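Local atomic coordinates of nucleoporin NUP159 (Saccharomyces cerevisiae, PDB entry 1XIP), a protein that forms part of the nuclear pore complex and, through its N-terminal beta-propeller domain, tethers the helicase Dbp5 to the pore for mRNA export. Residues N233-T238 and V242-K247; L228-N233 and P277-V282; Q66-H71 and L365-N370. One frame throughout, in Å; residues are numbered along the deposited sequence.

Overall arrangement
All three contacts belong to the N-terminal beta-propeller of the protein, the part that binds Dbp5. Interactions 1 and 2 meet at one blade: they share Asn233, their centres lie about 12 Å apart, and Lys247 N of the first probably bonds to Phe231 O of the second, 2.6 Å away, where strands 226-232 and 246-254 run side by side. Interaction 1 is at the surface, in the loop that joins those two strands, while interaction 2 is buried and joins the blade to the following one. Interaction 3 sits elsewhere on the ring, its centre about 24 Å from that of interaction 2 and about 30 Å from that of interaction 1, where the chain closes on itself.

Interaction 1 (N233-T238 and V242-K247); sequences NVISET and VSYDQK
The carboxamide of Asn233 reaches across to the backbone of 242-247 and takes the place of a main-chain partner. Its CG lies between the backbone N and the carbonyl carbon (chi1 56°), which folds the amide back beside its own backbone N, and both groups then meet Asp245. Asn233 N gives a bond to Asp245 O at 3.3 Å, and Asp245 N gives one to Asn233 OD1 at 2.9 Å. The second is nearly straight at the hydrogen (171°), yet its donor stands above the amide plane, 37° out of it. The other end of the amide, ND2, makes a weak hydrogen bond to Ser243 O at 3.4 Å. Asparagine suits this place because it carries an acceptor and a donor, so one short, flat group can serve both the carbonyl of Ser243 and the N-H of Asp245 on the facing extended chain.

Further along, the contact turns apolar. The side chains of Ile235 and Val242 lie roughly perpendicular, with Ile235 CD1 against Val242 CG2 at 3.6 Å. The other branch of Ile235, CG2, comes to the edge of the Tyr244 ring, near its plane, at 4.3 Å from CE1. That ring is buried, and its hydroxyl hydrogen-bonds to Ile273 O and Arg275 N, so its position is set from beyond the two segments. Isoleucine suits the place because its two branches reach different partners, one Val242 and the other the Tyr244 ring.

Lacking regular strand pairing over most of its length, the arrangement is that of the long connection between two adjacent antiparallel strands, 226-232 and 246-254, of a beta-propeller blade.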
ATOM      1  N   ASN A 233      13.095  11.737  -6.275  1.00 34.95           N
ATOM      2  CA  ASN A 233      12.698  12.929  -7.006  1.00 37.66           C
ATOM      3  C   ASN A 233      11.214  13.190  -6.840  1.00 40.36           C
ATOM      4  O   ASN A 233      10.426  12.261  -6.637  1.00 40.25           O
ATOM      5  CB  ASN A 233      13.074  12.809  -8.483  1.00 36.97           C
ATOM      6  CG  ASN A 233      12.482  11.567  -9.143  1.00 35.83           C
ATOM      7  OD1 ASN A 233      12.707  10.444  -8.703  1.00 32.95           O
ATOM      8  ND2 ASN A 233      11.727  11.774 -10.211  1.00 35.72           N
ATOM      9  N   VAL A 234      10.839  14.467  -6.889  1.00 44.09           N
ATOM     10  CA  VAL A 234       9.435  14.856  -6.773  1.00 47.59           C
ATOM     11  C   VAL A 234       8.786  14.867  -8.146  1.00 50.02           C
ATOM     12  O   VAL A 234       9.284  15.532  -9.077  1.00 50.41           O
ATOM     13  CB  VAL A 234       9.254  16.239  -6.098  1.00 47.44           C
ATOM     14  CG1 VAL A 234       8.737  16.060  -4.662  1.00 48.41           C
ATOM     15  CG2 VAL A 234      10.552  17.053  -6.134  1.00 47.16           C
ATOM     16  N   ILE A 235       7.685  14.124  -8.282  1.00 52.85           N
ATOM     17  CA  ILE A 235       7.030  14.000  -9.583  1.00 55.53           C
ATOM     18  C   ILE A 235       5.777  14.893  -9.773  1.00 57.19           C
ATOM     19  O   ILE A 235       5.021  15.129  -8.829  1.00 57.32           O
ATOM     20  CB  ILE A 235       6.818  12.495  -9.970  1.00 55.59           C
ATOM     21  CG1 ILE A 235       6.668  12.338 -11.493  1.00 56.04           C
ATOM     22  CG2 ILE A 235       5.671  11.845  -9.171  1.00 56.10           C
ATOM     23  CD1 ILE A 235       7.832  12.939 -12.300  1.00 56.59           C
ATOM     24  N   SER A 236       5.599  15.412 -10.987  1.00 59.56           N
ATOM     25  CA  SER A 236       4.506  16.348 -11.288  1.00 61.70           C
ATOM     26  C   SER A 236       3.212  15.659 -11.773  1.00 63.09           C
ATOM     27  O   SER A 236       3.253  14.664 -12.512  1.00 63.17           O
ATOM     28  CB  SER A 236       4.961  17.391 -12.313  1.00 61.60           C
ATOM     29  OG  SER A 236       5.164  16.796 -13.585  1.00 62.03           O
ATOM     30  N   GLU A 237       2.077  16.230 -11.362  1.00 64.80           N
ATOM     31  CA  GLU A 237       0.729  15.766 -11.727  1.00 66.44           C
ATOM     32  C   GLU A 237       0.577  15.402 -13.221  1.00 67.03           C
ATOM     33  O   GLU A 237       0.011  14.357 -13.564  1.00 67.04           O
ATOM     34  CB  GLU A 237      -0.324  16.827 -11.333  1.00 66.79           C
ATOM     35  CG  GLU A 237      -0.460  17.108  -9.834  1.00 68.82           C
ATOM     36  CD  GLU A 237       0.656  17.999  -9.278  1.00 71.70           C
ATOM     37  OE1 GLU A 237       0.838  19.137  -9.786  1.00 73.04           O
ATOM     38  OE2 GLU A 237       1.354  17.561  -8.330  1.00 72.48           O
ATOM     39  N   THR A 238       1.074  16.280 -14.096  1.00 67.75           N
ATOM     40  CA  THR A 238       1.016  16.058 -15.537  1.00 68.39           C
ATOM     41  C   THR A 238       2.404  16.176 -16.151  1.00 68.45           C
ATOM     42  O   THR A 238       2.938  17.284 -16.305  1.00 68.63           O
ATOM     43  CB  THR A 238       0.031  17.063 -16.227  1.00 68.54           C
ATOM     44  OG1 THR A 238      -1.309  16.823 -15.784  1.00 69.19           O
ATOM     45  CG2 THR A 238      -0.055  16.805 -17.742  1.00 68.88           C
ATOM     46  N   VAL A 242       8.673   9.885 -17.866  1.00 53.64           N
ATOM     47  CA  VAL A 242       8.966   9.656 -16.442  1.00 50.27           C
ATOM     48  C   VAL A 242      10.051   8.614 -16.118  1.00 47.71           C
ATOM     49  O   VAL A 242      10.091   7.516 -16.672  1.00 46.91           O
ATOM     50  CB  VAL A 242       7.670   9.372 -15.619  1.00 50.52           C
ATOM     51  CG1 VAL A 242       7.326   7.874 -15.595  1.00 50.51           C
ATOM     52  CG2 VAL A 242       7.792   9.927 -14.210  1.00 50.34           C
ATOM     53  N   SER A 243      10.924   9.007 -15.201  1.00 44.88           N
ATOM     54  CA  SER A 243      11.994   8.172 -14.677  1.00 42.35           C
ATOM     55  C   SER A 243      11.969   8.372 -13.159  1.00 40.55           C
ATOM     56  O   SER A 243      11.808   9.504 -12.705  1.00 40.50           O
ATOM     57  CB  SER A 243      13.335   8.644 -15.255  1.00 42.26           C
ATOM     58  OG  SER A 243      14.409   7.816 -14.856  1.00 41.39           O
ATOM     59  N   TYR A 244      12.092   7.295 -12.377  1.00 37.91           N
ATOM     60  CA  TYR A 244      12.195   7.437 -10.907  1.00 35.38           C
ATOM     61  C   TYR A 244      13.604   7.180 -10.384  1.00 34.26           C
ATOM     62  O   TYR A 244      14.268   6.216 -10.790  1.00 33.99           O
ATOM     63  CB  TYR A 244      11.188   6.543 -10.161  1.00 34.74           C
ATOM     64  CG  TYR A 244       9.749   6.828 -10.506  1.00 32.90           C
ATOM     65  CD1 TYR A 244       9.070   7.917  -9.940  1.00 31.65           C
ATOM     66  CD2 TYR A 244       9.063   6.023 -11.402  1.00 31.23           C
ATOM     67  CE1 TYR A 244       7.753   8.189 -10.268  1.00 30.12           C
ATOM     68  CE2 TYR A 244       7.751   6.291 -11.744  1.00 31.49           C
ATOM     69  CZ  TYR A 244       7.101   7.370 -11.172  1.00 31.01           C
ATOM     70  OH  TYR A 244       5.798   7.612 -11.512  1.00 31.39           O
ATOM     71  N   ASP A 245      14.055   8.050  -9.490  1.00 32.61           N
ATOM     72  CA  ASP A 245      15.293   7.830  -8.778  1.00 32.05           C
ATOM     73  C   ASP A 245      15.030   7.845  -7.267  1.00 31.35           C
ATOM     74  O   ASP A 245      14.674   8.876  -6.695  1.00 31.07           O
ATOM     75  CB  ASP A 245      16.342   8.872  -9.179  1.00 32.33           C
ATOM     76  CG  ASP A 245      17.640   8.741  -8.384  1.00 34.07           C
ATOM     77  OD1 ASP A 245      18.112   7.577  -8.184  1.00 36.44           O
ATOM     78  OD2 ASP A 245      18.245   9.740  -7.908  1.00 33.57           O
ATOM     79  N   GLN A 246      15.206   6.696  -6.621  1.00 30.60           N
ATOM     80  CA  GLN A 246      14.788   6.557  -5.230  1.00 29.77           C
ATOM     81  C   GLN A 246      15.796   5.843  -4.340  1.00 29.33           C
ATOM     82  O   GLN A 246      16.460   4.904  -4.773  1.00 29.67           O
ATOM     83  CB  GLN A 246      13.458   5.817  -5.175  1.00 29.42           C
ATOM     84  CG  GLN A 246      12.267   6.691  -5.448  1.00 28.78           C
ATOM     85  CD  GLN A 246      11.014   5.892  -5.682  1.00 27.73           C
ATOM     86  OE1 GLN A 246      10.955   4.729  -5.321  1.00 28.82           O
ATOM     87  NE2 GLN A 246      10.008   6.508  -6.296  1.00 27.41           N
ATOM     88  N   LYS A 247      15.880   6.265  -3.086  1.00 28.85           N
ATOM     89  CA  LYS A 247      16.681   5.555  -2.105  1.00 28.82           C
ATOM     90  C   LYS A 247      15.838   5.011  -0.967  1.00 28.91           C
ATOM     91  O   LYS A 247      15.053   5.740  -0.368  1.00 28.43           O
ATOM     92  CB  LYS A 247      17.780   6.459  -1.570  1.00 28.88           C
ATOM     93  CG  LYS A 247      18.914   6.637  -2.541  1.00 28.79           C
ATOM     94  CD  LYS A 247      20.077   7.343  -1.907  1.00 29.16           C
ATOM     95  CE  LYS A 247      21.252   7.399  -2.850  1.00 29.14           C
ATOM     96  NZ  LYS A 247      21.936   6.081  -2.919  1.00 29.91           N
TER

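Interaction 2 (L228-N233 and P277-V282); sequences LAVFGN and PYMYKV
Leu228 and Val230 both touch the end of Met279, and everything that passes between 228-233 and 277-282 is apolar. Met279 is present as selenomethionine, with atom SE in place of sulfur. Its side chain points toward the other segment; CG anti to the backbone N, followed by bends at chi2 (70°) and chi3 (58°), brings CE to both aliphatic partners. Val230 CG2 meets CE at 3.7 Å and Leu228 CD1 meets it at 3.9 Å; the leucine methyl also lies 4.0 Å from Met279 CG. Both aliphatic side chains run athwart the methionine chain. Leu228 and Val230, two apart on a strand, point the same way, while Ala229 between them points away.

No hydrogen bond joins the segments. Backbone bonds run within the blade instead, as between Ala229 and Tyr249 and between Leu228 and Thr220. Met279 also touches Ser218, Thr220 and Met248, so it spans three strands of the neighbouring blade. A polar link between the blades lies close by, where Lys281 NZ hydrogen-bonds to Ile221 O.

Residues 229-232 count as an FG repeat, but here they form a buried strand of the propeller, unlike the flexible FG regions.

In this contact itself the two strands hold together by shape and the exclusion of water, a task for which a long, flexible methionine set against branched aliphatics is well suited.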
ATOM      1  N   LEU A 228      10.473   1.543   7.080  1.00 25.18           N
ATOM      2  CA  LEU A 228      11.072   1.606   5.772  1.00 23.51           C
ATOM      3  C   LEU A 228      10.703   2.959   5.203  1.00 23.03           C
ATOM      4  O   LEU A 228       9.524   3.308   5.141  1.00 22.91           O
ATOM      5  CB  LEU A 228      10.521   0.473   4.913  1.00 23.36           C
ATOM      6  CG  LEU A 228      11.015   0.133   3.504  1.00 21.96           C
ATOM      7  CD1 LEU A 228       9.863   0.158   2.555  1.00 19.48           C
ATOM      8  CD2 LEU A 228      12.125   1.012   3.020  1.00 19.45           C
ATOM      9  N   ALA A 229      11.717   3.736   4.827  1.00 22.54           N
ATOM     10  CA  ALA A 229      11.525   5.088   4.292  1.00 21.58           C
ATOM     11  C   ALA A 229      12.054   5.189   2.882  1.00 21.05           C
ATOM     12  O   ALA A 229      13.040   4.546   2.537  1.00 20.55           O
ATOM     13  CB  ALA A 229      12.218   6.097   5.170  1.00 21.72           C
ATOM     14  N   VAL A 230      11.415   6.011   2.064  1.00 20.94           N
ATOM     15  CA  VAL A 230      11.924   6.241   0.724  1.00 21.02           C
ATOM     16  C   VAL A 230      12.067   7.723   0.412  1.00 21.70           C
ATOM     17  O   VAL A 230      11.212   8.529   0.783  1.00 21.81           O
ATOM     18  CB  VAL A 230      11.091   5.538  -0.357  1.00 21.07           C
ATOM     19  CG1 VAL A 230      11.804   5.634  -1.712  1.00 20.55           C
ATOM     20  CG2 VAL A 230      10.838   4.072   0.010  1.00 19.10           C
ATOM     21  N   PHE A 231      13.174   8.063  -0.245  1.00 22.37           N
ATOM     22  CA  PHE A 231      13.463   9.417  -0.682  1.00 23.61           C
ATOM     23  C   PHE A 231      13.787   9.373  -2.165  1.00 25.35           C
ATOM     24  O   PHE A 231      14.420   8.427  -2.642  1.00 25.34           O
ATOM     25  CB  PHE A 231      14.644   9.996   0.099  1.00 23.16           C
ATOM     26  CG  PHE A 231      14.456   9.958   1.577  1.00 22.09           C
ATOM     27  CD1 PHE A 231      13.701  10.941   2.222  1.00 21.46           C
ATOM     28  CD2 PHE A 231      15.005   8.921   2.330  1.00 21.67           C
ATOM     29  CE1 PHE A 231      13.494  10.908   3.607  1.00 21.89           C
ATOM     30  CE2 PHE A 231      14.804   8.860   3.721  1.00 22.78           C
ATOM     31  CZ  PHE A 231      14.043   9.865   4.368  1.00 22.14           C
ATOM     32  N   GLY A 232      13.352  10.386  -2.902  1.00 27.28           N
ATOM     33  CA  GLY A 232      13.544  10.396  -4.336  1.00 29.97           C
ATOM     34  C   GLY A 232      13.012  11.659  -4.952  1.00 32.36           C
ATOM     35  O   GLY A 232      12.538  12.551  -4.247  1.00 32.49           O
ATOM     36  N   ASN A 233      13.095  11.737  -6.275  1.00 34.95           N
ATOM     37  CA  ASN A 233      12.698  12.929  -7.006  1.00 37.66           C
ATOM     38  C   ASN A 233      11.214  13.190  -6.840  1.00 40.36           C
ATOM     39  O   ASN A 233      10.426  12.261  -6.637  1.00 40.25           O
ATOM     40  CB  ASN A 233      13.074  12.809  -8.483  1.00 36.97           C
ATOM     41  CG  ASN A 233      12.482  11.567  -9.143  1.00 35.83           C
ATOM     42  OD1 ASN A 233      12.707  10.444  -8.703  1.00 32.95           O
ATOM     43  ND2 ASN A 233      11.727  11.774 -10.211  1.00 35.72           N
ATOM     44  N   PRO A 277       3.967   8.348  -5.312  1.00 24.37           N
ATOM     45  CA  PRO A 277       4.723   7.402  -4.472  1.00 24.44           C
ATOM     46  C   PRO A 277       3.951   6.797  -3.326  1.00 24.15           C
ATOM     47  O   PRO A 277       3.466   7.526  -2.470  1.00 25.40           O
ATOM     48  CB  PRO A 277       5.837   8.268  -3.912  1.00 24.24           C
ATOM     49  CG  PRO A 277       6.085   9.219  -5.019  1.00 25.91           C
ATOM     50  CD  PRO A 277       4.666   9.638  -5.436  1.00 24.90           C
ATOM     51  N   TYR A 278       3.852   5.472  -3.305  1.00 23.39           N
ATOM     52  CA  TYR A 278       3.190   4.766  -2.219  1.00 22.46           C
ATOM     53  C   TYR A 278       3.710   3.337  -2.124  1.00 22.40           C
ATOM     54  O   TYR A 278       3.931   2.672  -3.135  1.00 22.10           O
ATOM     55  CB  TYR A 278       1.658   4.801  -2.373  1.00 22.10           C
ATOM     56  CG  TYR A 278       0.944   3.999  -1.307  1.00 21.41           C
ATOM     57  CD1 TYR A 278       0.876   4.456   0.010  1.00 21.34           C
ATOM     58  CD2 TYR A 278       0.354   2.768  -1.617  1.00 20.90           C
ATOM     59  CE1 TYR A 278       0.254   3.702   0.995  1.00 23.64           C
ATOM     60  CE2 TYR A 278      -0.263   2.003  -0.652  1.00 21.70           C
ATOM     61  CZ  TYR A 278      -0.309   2.466   0.658  1.00 25.07           C
ATOM     62  OH  TYR A 278      -0.928   1.703   1.628  1.00 27.57           O
HETATM   63  N   MSE A 279       3.927   2.888  -0.899  1.00 22.73           N
HETATM   64  CA  MSE A 279       4.456   1.562  -0.639  1.00 23.39           C
HETATM   65  C   MSE A 279       3.334   0.651  -0.162  1.00 22.85           C
HETATM   66  O   MSE A 279       2.739   0.918   0.876  1.00 22.70           O
HETATM   67  CB  MSE A 279       5.560   1.647   0.431  1.00 23.88           C
HETATM   68  CG  MSE A 279       6.272   0.333   0.724  1.00 26.46           C
HETATM   69 SE   MSE A 279       7.417  -0.281  -0.768  1.00 35.75          SE
HETATM   70  CE  MSE A 279       8.598   1.265  -0.925  1.00 29.19           C
ATOM     71  N   TYR A 280       3.060  -0.412  -0.923  1.00 22.38           N
ATOM     72  CA  TYR A 280       2.060  -1.425  -0.560  1.00 22.51           C
ATOM     73  C   TYR A 280       2.642  -2.437   0.421  1.00 23.84           C
ATOM     74  O   TYR A 280       3.751  -2.917   0.219  1.00 24.28           O
ATOM     75  CB  TYR A 280       1.517  -2.122  -1.818  1.00 21.45           C
ATOM     76  CG  TYR A 280       0.789  -1.165  -2.728  1.00 19.13           C
ATOM     77  CD1 TYR A 280      -0.574  -0.924  -2.569  1.00 16.03           C
ATOM     78  CD2 TYR A 280       1.471  -0.451  -3.707  1.00 16.72           C
ATOM     79  CE1 TYR A 280      -1.236  -0.035  -3.373  1.00 14.80           C
ATOM     80  CE2 TYR A 280       0.823   0.452  -4.505  1.00 15.64           C
ATOM     81  CZ  TYR A 280      -0.533   0.662  -4.336  1.00 16.52           C
ATOM     82  OH  TYR A 280      -1.198   1.561  -5.151  1.00 17.29           O
ATOM     83  N   LYS A 281       1.910  -2.719   1.498  1.00 25.27           N
ATOM     84  CA  LYS A 281       2.363  -3.649   2.522  1.00 27.28           C
ATOM     85  C   LYS A 281       1.276  -4.636   2.962  1.00 29.18           C
ATOM     86  O   LYS A 281       0.154  -4.265   3.284  1.00 28.96           O
ATOM     87  CB  LYS A 281       2.941  -2.918   3.737  1.00 27.33           C
ATOM     88  CG  LYS A 281       3.568  -3.854   4.782  1.00 26.79           C
ATOM     89  CD  LYS A 281       3.653  -3.219   6.172  1.00 28.81           C
ATOM     90  CE  LYS A 281       2.280  -2.792   6.719  1.00 30.84           C
ATOM     91  NZ  LYS A 281       2.360  -1.770   7.828  1.00 31.79           N
ATOM     92  N   VAL A 282       1.649  -5.907   2.956  1.00 31.94           N
ATOM     93  CA  VAL A 282       0.810  -6.977   3.418  1.00 34.44           C
ATOM     94  C   VAL A 282       1.610  -7.706   4.488  1.00 36.54           C
ATOM     95  O   VAL A 282       2.787  -7.984   4.305  1.00 36.57           O
ATOM     96  CB  VAL A 282       0.464  -7.900   2.260  1.00 34.19           C
ATOM     97  CG1 VAL A 282       0.274  -9.316   2.733  1.00 34.72           C
ATOM     98  CG2 VAL A 282      -0.773  -7.400   1.560  1.00 34.36           C
TER

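Interaction 3 (Q66-H71 and L365-N370); sequences QLLRDH and LVYILN
Tyr367 has its CG anti to the carbonyl carbon (chi1 -72°), which carries the ring off strand 365-370 toward helix 66-71, and Leu68 answers with CG anti to its backbone N (178°). The two side chains lie alongside each other, pointing opposite ways. This is a seam of the beta-propeller: strand 365-370 belongs to the blade that the N-terminal strand 18-26 completes, the usual ring closure of such folds, and the helix belongs to the connection between strands 59-64 and 83-86 of the next blade. The axes of helix and strand approach to 11.9 Å, a span that long side chains must bridge.

Leu68 CD2 lies at the edge of the tyrosine ring, near its plane, 3.6 Å from CE2. The leucine also touches Phe52 of strand 51-56, so it packs against both blades. At the far end of the ring, the hydroxyl passes beside the aliphatic part of Arg69, with OH 3.5 Å from CB, and is hydrogen-bonded to Asp343 OD2. A phenylalanine in its place would remove the hydroxyl, which would probably leave Asp343 without this mate and open a gap beside Arg69 CB.

Arginine offers both an apolar stem and a polar end: its guanidinium stands almost perpendicular to the tyrosine ring (84°), and NH1 bonds to Thr346 OG1. Over one face of the guanidinium, offset toward its rim, Leu365 CD1 rests 3.8 Å from Arg69 NH1.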
ATOM      1  N   GLN A  66     -14.723 -16.412  -3.789  1.00 18.87           N
ATOM      2  CA  GLN A  66     -14.532 -17.737  -4.399  1.00 19.53           C
ATOM      3  C   GLN A  66     -14.626 -17.644  -5.920  1.00 18.91           C
ATOM      4  O   GLN A  66     -13.926 -18.350  -6.626  1.00 18.25           O
ATOM      5  CB  GLN A  66     -15.545 -18.752  -3.872  1.00 19.82           C
ATOM      6  CG  GLN A  66     -15.281 -20.204  -4.272  1.00 23.31           C
ATOM      7  CD  GLN A  66     -13.937 -20.733  -3.771  1.00 27.74           C
ATOM      8  OE1 GLN A  66     -13.075 -21.120  -4.568  1.00 29.14           O
ATOM      9  NE2 GLN A  66     -13.757 -20.746  -2.450  1.00 29.78           N
ATOM     10  N   LEU A  67     -15.492 -16.751  -6.400  1.00 18.87           N
ATOM     11  CA  LEU A  67     -15.683 -16.529  -7.822  1.00 18.94           C
ATOM     12  C   LEU A  67     -14.432 -15.945  -8.447  1.00 18.74           C
ATOM     13  O   LEU A  67     -13.953 -16.440  -9.463  1.00 19.38           O
ATOM     14  CB  LEU A  67     -16.868 -15.604  -8.067  1.00 19.10           C
ATOM     15  CG  LEU A  67     -17.992 -16.044  -9.008  1.00 20.19           C
ATOM     16  CD1 LEU A  67     -17.431 -16.797 -10.203  1.00 22.72           C
ATOM     17  CD2 LEU A  67     -19.021 -16.899  -8.272  1.00 20.23           C
ATOM     18  N   LEU A  68     -13.886 -14.913  -7.832  1.00 18.26           N
ATOM     19  CA  LEU A  68     -12.695 -14.276  -8.358  1.00 18.28           C
ATOM     20  C   LEU A  68     -11.520 -15.249  -8.381  1.00 18.69           C
ATOM     21  O   LEU A  68     -10.796 -15.340  -9.370  1.00 18.23           O
ATOM     22  CB  LEU A  68     -12.365 -13.040  -7.536  1.00 18.26           C
ATOM     23  CG  LEU A  68     -11.114 -12.258  -7.894  1.00 17.97           C
ATOM     24  CD1 LEU A  68     -11.227 -11.689  -9.291  1.00 16.01           C
ATOM     25  CD2 LEU A  68     -10.868 -11.157  -6.833  1.00 18.04           C
ATOM     26  N   ARG A  69     -11.349 -15.993  -7.296  1.00 19.53           N
ATOM     27  CA  ARG A  69     -10.310 -17.006  -7.251  1.00 20.52           C
ATOM     28  C   ARG A  69     -10.448 -17.954  -8.441  1.00 20.70           C
ATOM     29  O   ARG A  69      -9.505 -18.128  -9.200  1.00 21.56           O
ATOM     30  CB  ARG A  69     -10.346 -17.769  -5.931  1.00 20.74           C
ATOM     31  CG  ARG A  69      -9.053 -18.495  -5.621  1.00 22.69           C
ATOM     32  CD  ARG A  69      -9.228 -20.005  -5.534  1.00 27.99           C
ATOM     33  NE  ARG A  69      -7.990 -20.775  -5.741  1.00 30.06           N
ATOM     34  CZ  ARG A  69      -7.261 -21.324  -4.761  1.00 30.42           C
ATOM     35  NH1 ARG A  69      -7.622 -21.167  -3.484  1.00 29.73           N
ATOM     36  NH2 ARG A  69      -6.164 -22.024  -5.058  1.00 29.15           N
ATOM     37  N   ASP A  70     -11.644 -18.515  -8.621  1.00 20.61           N
ATOM     38  CA  ASP A  70     -11.914 -19.518  -9.643  1.00 20.01           C
ATOM     39  C   ASP A  70     -11.782 -18.968 -11.057  1.00 19.96           C
ATOM     40  O   ASP A  70     -11.339 -19.676 -11.971  1.00 19.68           O
ATOM     41  CB  ASP A  70     -13.315 -20.084  -9.450  1.00 19.87           C
ATOM     42  CG  ASP A  70     -13.405 -21.054  -8.289  1.00 20.95           C
ATOM     43  OD1 ASP A  70     -12.379 -21.307  -7.623  1.00 21.55           O
ATOM     44  OD2 ASP A  70     -14.478 -21.614  -7.957  1.00 24.27           O
ATOM     45  N   HIS A  71     -12.191 -17.716 -11.236  1.00 19.83           N
ATOM     46  CA  HIS A  71     -12.055 -17.035 -12.520  1.00 19.71           C
ATOM     47  C   HIS A  71     -10.578 -16.913 -12.924  1.00 20.29           C
ATOM     48  O   HIS A  71     -10.208 -17.153 -14.071  1.00 19.84           O
ATOM     49  CB  HIS A  71     -12.721 -15.652 -12.477  1.00 18.54           C
ATOM     50  CG  HIS A  71     -12.558 -14.867 -13.740  1.00 18.20           C
ATOM     51  ND1 HIS A  71     -13.133 -15.248 -14.940  1.00 17.52           N
ATOM     52  CD2 HIS A  71     -11.874 -13.726 -13.998  1.00 17.22           C
ATOM     53  CE1 HIS A  71     -12.810 -14.374 -15.877  1.00 17.01           C
ATOM     54  NE2 HIS A  71     -12.045 -13.441 -15.332  1.00 16.54           N
ATOM     55  N   LEU A 365      -2.662 -16.119   0.110  1.00 26.64           N
ATOM     56  CA  LEU A 365      -2.688 -15.723  -1.278  1.00 24.35           C
ATOM     57  C   LEU A 365      -2.686 -14.224  -1.341  1.00 23.22           C
ATOM     58  O   LEU A 365      -3.485 -13.577  -0.682  1.00 23.64           O
ATOM     59  CB  LEU A 365      -3.912 -16.302  -1.991  1.00 23.92           C
ATOM     60  CG  LEU A 365      -4.062 -17.827  -2.069  1.00 23.17           C
ATOM     61  CD1 LEU A 365      -5.259 -18.219  -2.939  1.00 22.13           C
ATOM     62  CD2 LEU A 365      -2.804 -18.521  -2.569  1.00 21.87           C
ATOM     63  N   VAL A 366      -1.751 -13.673  -2.105  1.00 21.40           N
ATOM     64  CA  VAL A 366      -1.676 -12.242  -2.324  1.00 19.84           C
ATOM     65  C   VAL A 366      -2.301 -11.906  -3.678  1.00 19.26           C
ATOM     66  O   VAL A 366      -1.838 -12.376  -4.734  1.00 19.63           O
ATOM     67  CB  VAL A 366      -0.193 -11.751  -2.297  1.00 20.07           C
ATOM     68  CG1 VAL A 366      -0.117 -10.245  -2.404  1.00 19.31           C
ATOM     69  CG2 VAL A 366       0.528 -12.245  -1.043  1.00 18.66           C
ATOM     70  N   TYR A 367      -3.370 -11.122  -3.643  1.00 18.36           N
ATOM     71  CA  TYR A 367      -4.004 -10.605  -4.858  1.00 17.64           C
ATOM     72  C   TYR A 367      -3.430  -9.236  -5.133  1.00 17.93           C
ATOM     73  O   TYR A 367      -3.366  -8.381  -4.201  1.00 17.87           O
ATOM     74  CB  TYR A 367      -5.502 -10.445  -4.651  1.00 16.92           C
ATOM     75  CG  TYR A 367      -6.302 -11.719  -4.577  1.00 16.95           C
ATOM     76  CD1 TYR A 367      -5.835 -12.849  -3.884  1.00 15.95           C
ATOM     77  CD2 TYR A 367      -7.561 -11.792  -5.170  1.00 16.19           C
ATOM     78  CE1 TYR A 367      -6.600 -14.001  -3.806  1.00 13.91           C
ATOM     79  CE2 TYR A 367      -8.330 -12.934  -5.081  1.00 13.91           C
ATOM     80  CZ  TYR A 367      -7.851 -14.033  -4.405  1.00 13.69           C
ATOM     81  OH  TYR A 367      -8.637 -15.167  -4.342  1.00 12.67           O
ATOM     82  N   ILE A 368      -3.011  -9.016  -6.385  1.00 17.38           N
ATOM     83  CA  ILE A 368      -2.416  -7.739  -6.806  1.00 17.28           C
ATOM     84  C   ILE A 368      -3.147  -7.196  -8.038  1.00 18.34           C
ATOM     85  O   ILE A 368      -3.312  -7.923  -9.032  1.00 18.24           O
ATOM     86  CB  ILE A 368      -0.893  -7.911  -7.113  1.00 17.20           C
ATOM     87  CG1 ILE A 368      -0.155  -8.557  -5.913  1.00 17.37           C
ATOM     88  CG2 ILE A 368      -0.263  -6.584  -7.527  1.00 14.98           C
ATOM     89  CD1 ILE A 368       1.330  -8.794  -6.117  1.00 14.37           C
ATOM     90  N   LEU A 369      -3.587  -5.927  -7.960  1.00 19.17           N
ATOM     91  CA  LEU A 369      -4.330  -5.244  -9.033  1.00 19.78           C
ATOM     92  C   LEU A 369      -3.481  -4.180  -9.764  1.00 20.42           C
ATOM     93  O   LEU A 369      -2.901  -3.288  -9.129  1.00 20.71           O
ATOM     94  CB  LEU A 369      -5.589  -4.575  -8.466  1.00 20.10           C
ATOM     95  CG  LEU A 369      -6.910  -4.795  -9.217  1.00 20.57           C
ATOM     96  CD1 LEU A 369      -7.891  -3.668  -8.934  1.00 18.75           C
ATOM     97  CD2 LEU A 369      -6.688  -4.943 -10.712  1.00 20.99           C
ATOM     98  N   ASN A 370      -3.466  -4.282 -11.099  1.00 21.02           N
ATOM     99  CA  ASN A 370      -2.727  -3.413 -12.057  1.00 21.19           C
ATOM    100  C   ASN A 370      -3.247  -2.016 -12.222  1.00 20.70           C
ATOM    101  O   ASN A 370      -4.423  -1.767 -12.006  1.00 20.50           O
ATOM    102  CB  ASN A 370      -2.793  -4.011 -13.466  1.00 21.34           C
ATOM    103  CG  ASN A 370      -1.580  -4.815 -13.803  1.00 23.48           C
ATOM    104  OD1 ASN A 370      -1.442  -5.312 -14.921  1.00 25.88           O
ATOM    105  ND2 ASN A 370      -0.676  -4.953 -12.836  1.00 28.23           N
TER